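Local atomic coordinates of 6-phosphogluconate dehydratase (Shewanella oneidensis, PDB entry 2GP4), a protein that catalyses the dehydration of 6-phosphogluconate in the Entner-Doudoroff pathway, probably with an iron-sulfur cluster, which is absent from this apo form. Residues 301-304 against 305-308; 337-340 against 341-344; 610-613 against 614-618. All coordinates share one frame; numbering follows the deposited sequence.

Contact 1: 301-304 against 305-308; sequences VVNE and KSIV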
ATOM      1  N   VAL A 301       7.765  -9.550  14.510  1.00 22.58           N
ATOM      2  CA  VAL A 301       7.102  -8.251  14.614  1.00 22.04           C
ATOM      3  C   VAL A 301       6.061  -8.134  13.497  1.00 21.77           C
ATOM      4  O   VAL A 301       4.935  -7.686  13.725  1.00 21.50           O
ATOM      5  CB  VAL A 301       8.107  -7.081  14.577  1.00 21.98           C
ATOM      6  CG1 VAL A 301       7.379  -5.736  14.598  1.00 21.66           C
ATOM      7  CG2 VAL A 301       9.068  -7.177  15.753  1.00 21.75           C
ATOM      8  N   VAL A 302       6.442  -8.565  12.296  1.00 21.26           N
ATOM      9  CA  VAL A 302       5.482  -8.784  11.228  1.00 20.66           C
ATOM     10  C   VAL A 302       4.749 -10.089  11.547  1.00 20.55           C
ATOM     11  O   VAL A 302       5.353 -11.166  11.577  1.00 20.30           O
ATOM     12  CB  VAL A 302       6.153  -8.838   9.833  1.00 20.66           C
ATOM     13  CG1 VAL A 302       5.141  -9.206   8.762  1.00 19.70           C
ATOM     14  CG2 VAL A 302       6.838  -7.496   9.502  1.00 20.34           C
ATOM     15  N   ASN A 303       3.454  -9.968  11.823  1.00 20.16           N
ATOM     16  CA  ASN A 303       2.596 -11.109  12.131  1.00 20.13           C
ATOM     17  C   ASN A 303       1.185 -10.798  11.663  1.00 20.04           C
ATOM     18  O   ASN A 303       0.944  -9.713  11.133  1.00 20.45           O
ATOM     19  CB  ASN A 303       2.621 -11.453  13.629  1.00 19.91           C
ATOM     20  CG  ASN A 303       2.143 -10.306  14.505  1.00 20.05           C
ATOM     21  OD1 ASN A 303       0.994  -9.873  14.416  1.00 21.66           O
ATOM     22  ND2 ASN A 303       3.021  -9.818  15.362  1.00 19.33           N
ATOM     23  N   GLU A 304       0.265 -11.738  11.862  1.00 19.69           N
ATOM     24  CA  GLU A 304      -1.112 -11.595  11.398  1.00 19.68           C
ATOM     25  C   GLU A 304      -1.797 -10.333  11.933  1.00 19.51           C
ATOM     26  O   GLU A 304      -2.451  -9.613  11.177  1.00 19.31           O
ATOM     27  CB  GLU A 304      -1.934 -12.843  11.732  1.00 19.76           C
ATOM     28  CG  GLU A 304      -1.369 -14.156  11.163  1.00 20.62           C
ATOM     29  CD  GLU A 304      -0.541 -14.965  12.168  1.00 21.53           C
ATOM     30  OE1 GLU A 304       0.248 -14.378  12.936  1.00 20.88           O
ATOM     31  OE2 GLU A 304      -0.680 -16.207  12.181  1.00 22.44           O
ATOM     32  N   LYS A 305      -1.627 -10.063  13.226  1.00 19.48           N
ATOM     33  CA  LYS A 305      -2.246  -8.897  13.859  1.00 19.47           C
ATOM     34  C   LYS A 305      -1.671  -7.584  13.334  1.00 19.31           C
ATOM     35  O   LYS A 305      -2.412  -6.615  13.122  1.00 18.89           O
ATOM     36  CB  LYS A 305      -2.075  -8.946  15.376  1.00 19.56           C
ATOM     37  CG  LYS A 305      -2.894 -10.013  16.075  1.00 20.72           C
ATOM     38  CD  LYS A 305      -2.430 -10.170  17.504  1.00 21.61           C
ATOM     39  CE  LYS A 305      -2.953 -11.453  18.116  1.00 24.14           C
ATOM     40  NZ  LYS A 305      -4.389 -11.341  18.509  1.00 25.32           N
ATOM     41  N   SER A 306      -0.353  -7.550  13.137  1.00 19.15           N
ATOM     42  CA  SER A 306       0.309  -6.323  12.699  1.00 19.05           C
ATOM     43  C   SER A 306       0.031  -6.053  11.221  1.00 18.60           C
ATOM     44  O   SER A 306      -0.095  -4.901  10.812  1.00 18.49           O
ATOM     45  CB  SER A 306       1.810  -6.345  13.014  1.00 18.94           C
ATOM     46  OG  SER A 306       2.460  -7.438  12.394  1.00 19.70           O
ATOM     47  N   ILE A 307      -0.089  -7.124  10.439  1.00 18.33           N
ATOM     48  CA  ILE A 307      -0.533  -7.031   9.047  1.00 18.19           C
ATOM     49  C   ILE A 307      -1.956  -6.473   8.951  1.00 18.05           C
ATOM     50  O   ILE A 307      -2.212  -5.530   8.188  1.00 17.86           O
ATOM     51  CB  ILE A 307      -0.405  -8.394   8.311  1.00 18.28           C
ATOM     52  CG1 ILE A 307       1.069  -8.698   8.002  1.00 18.46           C
ATOM     53  CG2 ILE A 307      -1.241  -8.423   7.023  1.00 18.44           C
ATOM     54  CD1 ILE A 307       1.753  -7.686   7.074  1.00 17.31           C
ATOM     55  N   VAL A 308      -2.873  -7.041   9.731  1.00 18.01           N
ATOM     56  CA  VAL A 308      -4.243  -6.525   9.800  1.00 18.10           C
ATOM     57  C   VAL A 308      -4.236  -5.038  10.199  1.00 18.09           C
ATOM     58  O   VAL A 308      -4.918  -4.227   9.578  1.00 18.19           O
ATOM     59  CB  VAL A 308      -5.133  -7.370  10.750  1.00 18.23           C
ATOM     60  CG1 VAL A 308      -6.419  -6.629  11.126  1.00 18.23           C
ATOM     61  CG2 VAL A 308      -5.459  -8.717  10.119  1.00 18.11           C
TER
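The backbone passes from Asn303 straight into helix 304-316, where Ile307 N bonds to Asn303 O at 2.9 Å and Val308 N reaches Glu304 O as the next rung. Asn303 is the N-cap of this helix, and with Ser306 it forms a capping box, in which each of the two side chains bonds to the other residue's backbone N-H.

In one direction, Ser306 N donates to Asn303 OD1 over 3.0 Å, with an N-H...O angle of 155°; the donor stands above the amide's carbonyl plane, 42° out of it. Lys305 N is also close to OD1, but its bond is bent and weak. The amide is brought over the first turn by a chi1 of 60°, with CG lying between the backbone N and the carbonyl carbon. Its far end is tied as well, ND2 donating to Glu300 O in helix 298-301.

In the return direction, Asn303 N donates to Ser306 OG at 2.8 Å. Ser306 is buried, and its OG also lies 2.8 Å from the O of Val301, the last residue of helix 298-301.

Beside the box the contact turns apolar. Val302 leans on Leu182 and Leu186 of helix 179-186, and its CG1 methyl meets the tip of Ile307, CD1, at 4.1 Å.

Contact 2: 337-340 against 341-344; sequences IVNW and DDFS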
ATOM      1  N   ILE A 337      -1.054 -15.334   4.718  1.00 17.81           N
ATOM      2  CA  ILE A 337      -1.854 -15.287   3.496  1.00 17.39           C
ATOM      3  C   ILE A 337      -3.081 -14.391   3.664  1.00 17.56           C
ATOM      4  O   ILE A 337      -3.985 -14.711   4.436  1.00 17.63           O
ATOM      5  CB  ILE A 337      -2.282 -16.708   3.038  1.00 17.50           C
ATOM      6  CG1 ILE A 337      -1.071 -17.656   3.033  1.00 17.09           C
ATOM      7  CG2 ILE A 337      -2.981 -16.645   1.669  1.00 16.66           C
ATOM      8  CD1 ILE A 337      -1.369 -19.094   2.618  1.00 16.91           C
ATOM      9  N   VAL A 338      -3.092 -13.274   2.935  1.00 17.55           N
ATOM     10  CA  VAL A 338      -4.192 -12.302   2.949  1.00 17.46           C
ATOM     11  C   VAL A 338      -4.772 -12.144   1.536  1.00 17.50           C
ATOM     12  O   VAL A 338      -4.023 -12.040   0.563  1.00 17.41           O
ATOM     13  CB  VAL A 338      -3.708 -10.909   3.463  1.00 17.68           C
ATOM     14  CG1 VAL A 338      -4.803  -9.852   3.336  1.00 18.00           C
ATOM     15  CG2 VAL A 338      -3.216 -10.987   4.906  1.00 17.53           C
ATOM     16  N   ASN A 339      -6.100 -12.132   1.418  1.00 17.52           N
ATOM     17  CA  ASN A 339      -6.739 -11.938   0.110  1.00 17.53           C
ATOM     18  C   ASN A 339      -7.694 -10.730   0.059  1.00 17.46           C
ATOM     19  O   ASN A 339      -7.834 -10.006   1.041  1.00 17.52           O
ATOM     20  CB  ASN A 339      -7.404 -13.239  -0.389  1.00 17.39           C
ATOM     21  CG  ASN A 339      -8.506 -13.758   0.543  1.00 18.60           C
ATOM     22  OD1 ASN A 339      -8.785 -14.963   0.570  1.00 19.80           O
ATOM     23  ND2 ASN A 339      -9.139 -12.862   1.295  1.00 19.04           N
ATOM     24  N   TRP A 340      -8.346 -10.525  -1.084  1.00 17.56           N
ATOM     25  CA  TRP A 340      -9.276  -9.404  -1.256  1.00 17.78           C
ATOM     26  C   TRP A 340     -10.530  -9.484  -0.396  1.00 17.94           C
ATOM     27  O   TRP A 340     -11.132  -8.461  -0.094  1.00 18.08           O
ATOM     28  CB  TRP A 340      -9.647  -9.193  -2.731  1.00 17.41           C
ATOM     29  CG  TRP A 340      -8.525  -8.633  -3.552  1.00 16.80           C
ATOM     30  CD1 TRP A 340      -7.414  -7.973  -3.090  1.00 16.44           C
ATOM     31  CD2 TRP A 340      -8.411  -8.656  -4.978  1.00 16.83           C
ATOM     32  NE1 TRP A 340      -6.615  -7.596  -4.139  1.00 15.98           N
ATOM     33  CE2 TRP A 340      -7.201  -7.995  -5.311  1.00 16.67           C
ATOM     34  CE3 TRP A 340      -9.207  -9.174  -6.010  1.00 16.01           C
ATOM     35  CZ2 TRP A 340      -6.767  -7.847  -6.628  1.00 16.68           C
ATOM     36  CZ3 TRP A 340      -8.777  -9.022  -7.320  1.00 16.50           C
ATOM     37  CH2 TRP A 340      -7.567  -8.362  -7.617  1.00 16.78           C
ATOM     38  N   ASP A 341     -10.922 -10.690   0.001  1.00 18.37           N
ATOM     39  CA  ASP A 341     -12.036 -10.851   0.940  1.00 18.80           C
ATOM     40  C   ASP A 341     -11.692 -10.210   2.286  1.00 18.89           C
ATOM     41  O   ASP A 341     -12.564  -9.651   2.951  1.00 18.79           O
ATOM     42  CB  ASP A 341     -12.378 -12.321   1.149  1.00 19.04           C
ATOM     43  CG  ASP A 341     -12.710 -13.038  -0.141  1.00 20.32           C
ATOM     44  OD1 ASP A 341     -11.825 -13.738  -0.670  1.00 22.46           O
ATOM     45  OD2 ASP A 341     -13.855 -12.918  -0.619  1.00 22.57           O
ATOM     46  N   ASP A 342     -10.420 -10.298   2.686  1.00 18.85           N
ATOM     47  CA  ASP A 342      -9.959  -9.638   3.902  1.00 19.06           C
ATOM     48  C   ASP A 342     -10.104  -8.125   3.786  1.00 18.99           C
ATOM     49  O   ASP A 342     -10.649  -7.492   4.678  1.00 18.92           O
ATOM     50  CB  ASP A 342      -8.507  -9.999   4.225  1.00 19.09           C
ATOM     51  CG  ASP A 342      -8.274 -11.504   4.307  1.00 19.53           C
ATOM     52  OD1 ASP A 342      -9.185 -12.251   4.735  1.00 19.50           O
ATOM     53  OD2 ASP A 342      -7.160 -11.935   3.943  1.00 19.29           O
ATOM     54  N   PHE A 343      -9.630  -7.558   2.675  1.00 19.01           N
ATOM     55  CA  PHE A 343      -9.642  -6.107   2.471  1.00 18.75           C
ATOM     56  C   PHE A 343     -11.062  -5.552   2.437  1.00 18.85           C
ATOM     57  O   PHE A 343     -11.368  -4.564   3.110  1.00 18.81           O
ATOM     58  CB  PHE A 343      -8.899  -5.729   1.184  1.00 18.37           C
ATOM     59  CG  PHE A 343      -7.403  -5.701   1.329  1.00 17.90           C
ATOM     60  CD1 PHE A 343      -6.752  -4.546   1.752  1.00 17.17           C
ATOM     61  CD2 PHE A 343      -6.644  -6.825   1.035  1.00 17.63           C
ATOM     62  CE1 PHE A 343      -5.371  -4.515   1.888  1.00 16.34           C
ATOM     63  CE2 PHE A 343      -5.260  -6.800   1.163  1.00 17.50           C
ATOM     64  CZ  PHE A 343      -4.625  -5.645   1.591  1.00 17.19           C
ATOM     65  N   SER A 344     -11.912  -6.213   1.654  1.00 18.84           N
ATOM     66  CA  SER A 344     -13.283  -5.788   1.401  1.00 18.89           C
ATOM     67  C   SER A 344     -14.132  -5.845   2.670  1.00 19.12           C
ATOM     68  O   SER A 344     -14.915  -4.932   2.935  1.00 19.11           O
ATOM     69  CB  SER A 344     -13.895  -6.660   0.295  1.00 18.77           C
ATOM     70  OG  SER A 344     -15.187  -6.230  -0.077  1.00 18.04           O
TER
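Asp342 reaches back along the chain, past the side chain of Val338, to the backbone of Asn339. Asp342 OD2 accepts from Asn339 N at 2.7 Å, and the N-H comes from above the carboxylate plane, 47° out of it. Asp342 OD2 also lies 3.2 Å from Val338 CG1, so a methyl group flanks the charged end. With chi1 at -55°, CG sits beside the aspartate's own backbone N and the carboxylate folds back over the first turn.

Both oxygens have further partners on helix 23-51: OD2 forms a salt bridge with Arg35, OD1 with Arg31. Were the carboxylate cut back to an alanine here, Asn339 N would probably lose its acceptor and Arg31 and Arg35 this salt-bridge partner.

Phe343 packs against the same segment. Its side chain stands at about a right angle to that of Val338, with Phe343 CE2 3.8 Å from Val338 CG1, while the ring edge carrying Phe343 CD2 lies 3.4 Å from Asn339 O. Trp340 approaches more loosely, Phe343 CD2 lying near the plane of the indole at its edge, 4.4 Å from Trp340 CD1. Around this cluster stand Ile311 of helix 304-316 and Val328 of helix 322-333.

Ser344 N donates to Trp340 O, a regular helical bond. Asn339 occupies the N-cap of helix 340-347, and a carboxylate three residues on that takes the N-cap residue's own N-H is the return half characteristic of a capping box.

Contact 3: 610-613 against 614-618; sequences NLSS and PETGA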
ATOM      1  N   ASN A 610       6.831 -13.970 -14.710  1.00 19.85           N
ATOM      2  CA  ASN A 610       6.524 -14.781 -13.534  1.00 19.80           C
ATOM      3  C   ASN A 610       5.809 -14.019 -12.411  1.00 19.83           C
ATOM      4  O   ASN A 610       5.603 -14.553 -11.326  1.00 19.94           O
ATOM      5  CB  ASN A 610       7.802 -15.439 -13.001  1.00 19.76           C
ATOM      6  CG  ASN A 610       8.178 -16.695 -13.772  1.00 19.92           C
ATOM      7  OD1 ASN A 610       7.560 -17.743 -13.603  1.00 20.10           O
ATOM      8  ND2 ASN A 610       9.197 -16.593 -14.619  1.00 18.88           N
ATOM      9  N   LEU A 611       5.427 -12.774 -12.676  1.00 19.93           N
ATOM     10  CA  LEU A 611       4.667 -11.983 -11.707  1.00 19.93           C
ATOM     11  C   LEU A 611       3.318 -12.638 -11.419  1.00 19.93           C
ATOM     12  O   LEU A 611       2.573 -12.989 -12.339  1.00 19.92           O
ATOM     13  CB  LEU A 611       4.466 -10.559 -12.216  1.00 19.75           C
ATOM     14  CG  LEU A 611       5.295  -9.376 -11.694  1.00 20.46           C
ATOM     15  CD1 LEU A 611       6.596  -9.767 -10.977  1.00 18.67           C
ATOM     16  CD2 LEU A 611       5.547  -8.360 -12.823  1.00 18.90           C
ATOM     17  N   SER A 612       3.013 -12.816 -10.141  1.00 19.79           N
ATOM     18  CA  SER A 612       1.747 -13.421  -9.754  1.00 19.76           C
ATOM     19  C   SER A 612       0.620 -12.396  -9.849  1.00 19.73           C
ATOM     20  O   SER A 612       0.842 -11.246 -10.211  1.00 19.64           O
ATOM     21  CB  SER A 612       1.839 -14.039  -8.353  1.00 19.59           C
ATOM     22  OG  SER A 612       1.922 -13.045  -7.352  1.00 19.68           O
ATOM     23  N   SER A 613      -0.597 -12.831  -9.550  1.00 19.99           N
ATOM     24  CA  SER A 613      -1.770 -11.974  -9.608  1.00 19.93           C
ATOM     25  C   SER A 613      -1.672 -10.863  -8.559  1.00 19.89           C
ATOM     26  O   SER A 613      -1.091 -11.075  -7.489  1.00 20.09           O
ATOM     27  CB  SER A 613      -2.998 -12.818  -9.320  1.00 19.97           C
ATOM     28  OG  SER A 613      -2.921 -13.330  -7.999  1.00 20.62           O
ATOM     29  N   PRO A 614      -2.233  -9.675  -8.860  1.00 19.71           N
ATOM     30  CA  PRO A 614      -2.335  -8.598  -7.868  1.00 19.76           C
ATOM     31  C   PRO A 614      -2.824  -9.049  -6.480  1.00 19.80           C
ATOM     32  O   PRO A 614      -2.280  -8.603  -5.465  1.00 19.92           O
ATOM     33  CB  PRO A 614      -3.338  -7.638  -8.511  1.00 19.81           C
ATOM     34  CG  PRO A 614      -3.107  -7.817  -9.978  1.00 19.42           C
ATOM     35  CD  PRO A 614      -2.769  -9.263 -10.174  1.00 19.46           C
ATOM     36  N   GLU A 615      -3.818  -9.933  -6.439  1.00 19.92           N
ATOM     37  CA  GLU A 615      -4.376 -10.426  -5.172  1.00 19.98           C
ATOM     38  C   GLU A 615      -3.370 -11.273  -4.379  1.00 20.19           C
ATOM     39  O   GLU A 615      -3.501 -11.415  -3.158  1.00 20.10           O
ATOM     40  CB  GLU A 615      -5.679 -11.199  -5.424  1.00 19.96           C
ATOM     41  CG  GLU A 615      -6.302 -11.847  -4.189  1.00 19.99           C
ATOM     42  CD  GLU A 615      -7.755 -12.249  -4.382  1.00 20.02           C
ATOM     43  OE1 GLU A 615      -8.129 -12.675  -5.499  1.00 20.17           O
ATOM     44  OE2 GLU A 615      -8.524 -12.151  -3.402  1.00 19.17           O
ATOM     45  N   THR A 616      -2.384 -11.838  -5.079  1.00 20.26           N
ATOM     46  CA  THR A 616      -1.319 -12.618  -4.442  1.00 20.37           C
ATOM     47  C   THR A 616      -0.048 -11.785  -4.312  1.00 20.69           C
ATOM     48  O   THR A 616       1.018 -12.312  -3.974  1.00 20.70           O
ATOM     49  CB  THR A 616      -1.015 -13.954  -5.186  1.00 20.34           C
ATOM     50  OG1 THR A 616      -0.764 -13.696  -6.573  1.00 20.25           O
ATOM     51  CG2 THR A 616      -2.187 -14.938  -5.048  1.00 20.06           C
ATOM     52  N   GLY A 617      -0.175 -10.485  -4.586  1.00 20.88           N
ATOM     53  CA  GLY A 617       0.890  -9.518  -4.347  1.00 21.19           C
ATOM     54  C   GLY A 617       1.750  -9.163  -5.544  1.00 21.60           C
ATOM     55  O   GLY A 617       2.709  -8.403  -5.410  1.00 21.71           O
ATOM     56  N   ALA A 618       1.402  -9.700  -6.713  1.00 21.90           N
ATOM     57  CA  ALA A 618       2.226  -9.576  -7.928  1.00 22.19           C
ATOM     58  C   ALA A 618       3.699  -9.911  -7.663  1.00 22.36           C
ATOM     59  O   ALA A 618       4.610  -9.138  -8.000  1.00 22.55           O
ATOM     60  CB  ALA A 618       2.070  -8.193  -8.558  1.00 22.10           C
TER
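Thr616 OG1 sits between two serine hydroxyls, 2.6 Å from Ser613 OG and 2.9 Å from Ser612 OG, within hydrogen-bonding distance of each, the proton order among the three hydroxyls being left open. Thr616 points its side chain back at the preceding residues, and a chi1 of 53° holds OG1 between its own backbone N and carbonyl carbon, facing both serines. Its methyl, Thr616 CG2, lies alongside Ser613 OG at 3.4 Å.

Next to the hydroxyls, one carbonyl gathers the turn. Ser613 O accepts from Thr616 N at 2.8 Å and from Ala618 N at 3.0 Å, the two donors arriving from opposite faces of the carbonyl plane, each at least 50° out of it. Ala618 also brings its CA to 3.1 Å from Ser612 O, a nearly straight CA-H...O contact.

The short 3-10 segment 614-616 ends in a Schellman motif: the bond from Ala618 N to Ser613 O encloses a second one, from Gly617 N to Pro614 O, and Gly617 supplies the positive phi, 97°, at which a side chain would press against the preceding carbonyl.

Farther out, Ser612 OG also takes part in a hydrogen bond with Arg619 N, and the backbones of these two residues are bonded as well. Pro614 packs on His544 and Thr546 of strand 541-546. Leu611 CD1 comes within 3.6 Å of Ala618 O, and both residues rest on Leu146 of helix 145-160 and on Pro499.

How the contacts relate
Along the chain the contacts come in series. Contacts 1 and 2, in the N-terminal region, begin helices 304-316 and 340-347, with helix 322-333 between them; contact 3 follows helix 605-609 in the C-terminal region. Contact 2 stands in the middle, its centre about 14 Å from each of the others, while the centres of contacts 1 and 3 are about 20 Å apart. Ile307 packs on Val338 to join the first two. The second junction is polar as well as apolar: Glu615 OE2 lies 2.8 Å from Trp340 N, probably hydrogen-bonded, and Pro614 meets the indole. Arg449 bridges Asp341 and Glu615, linking the two regions here.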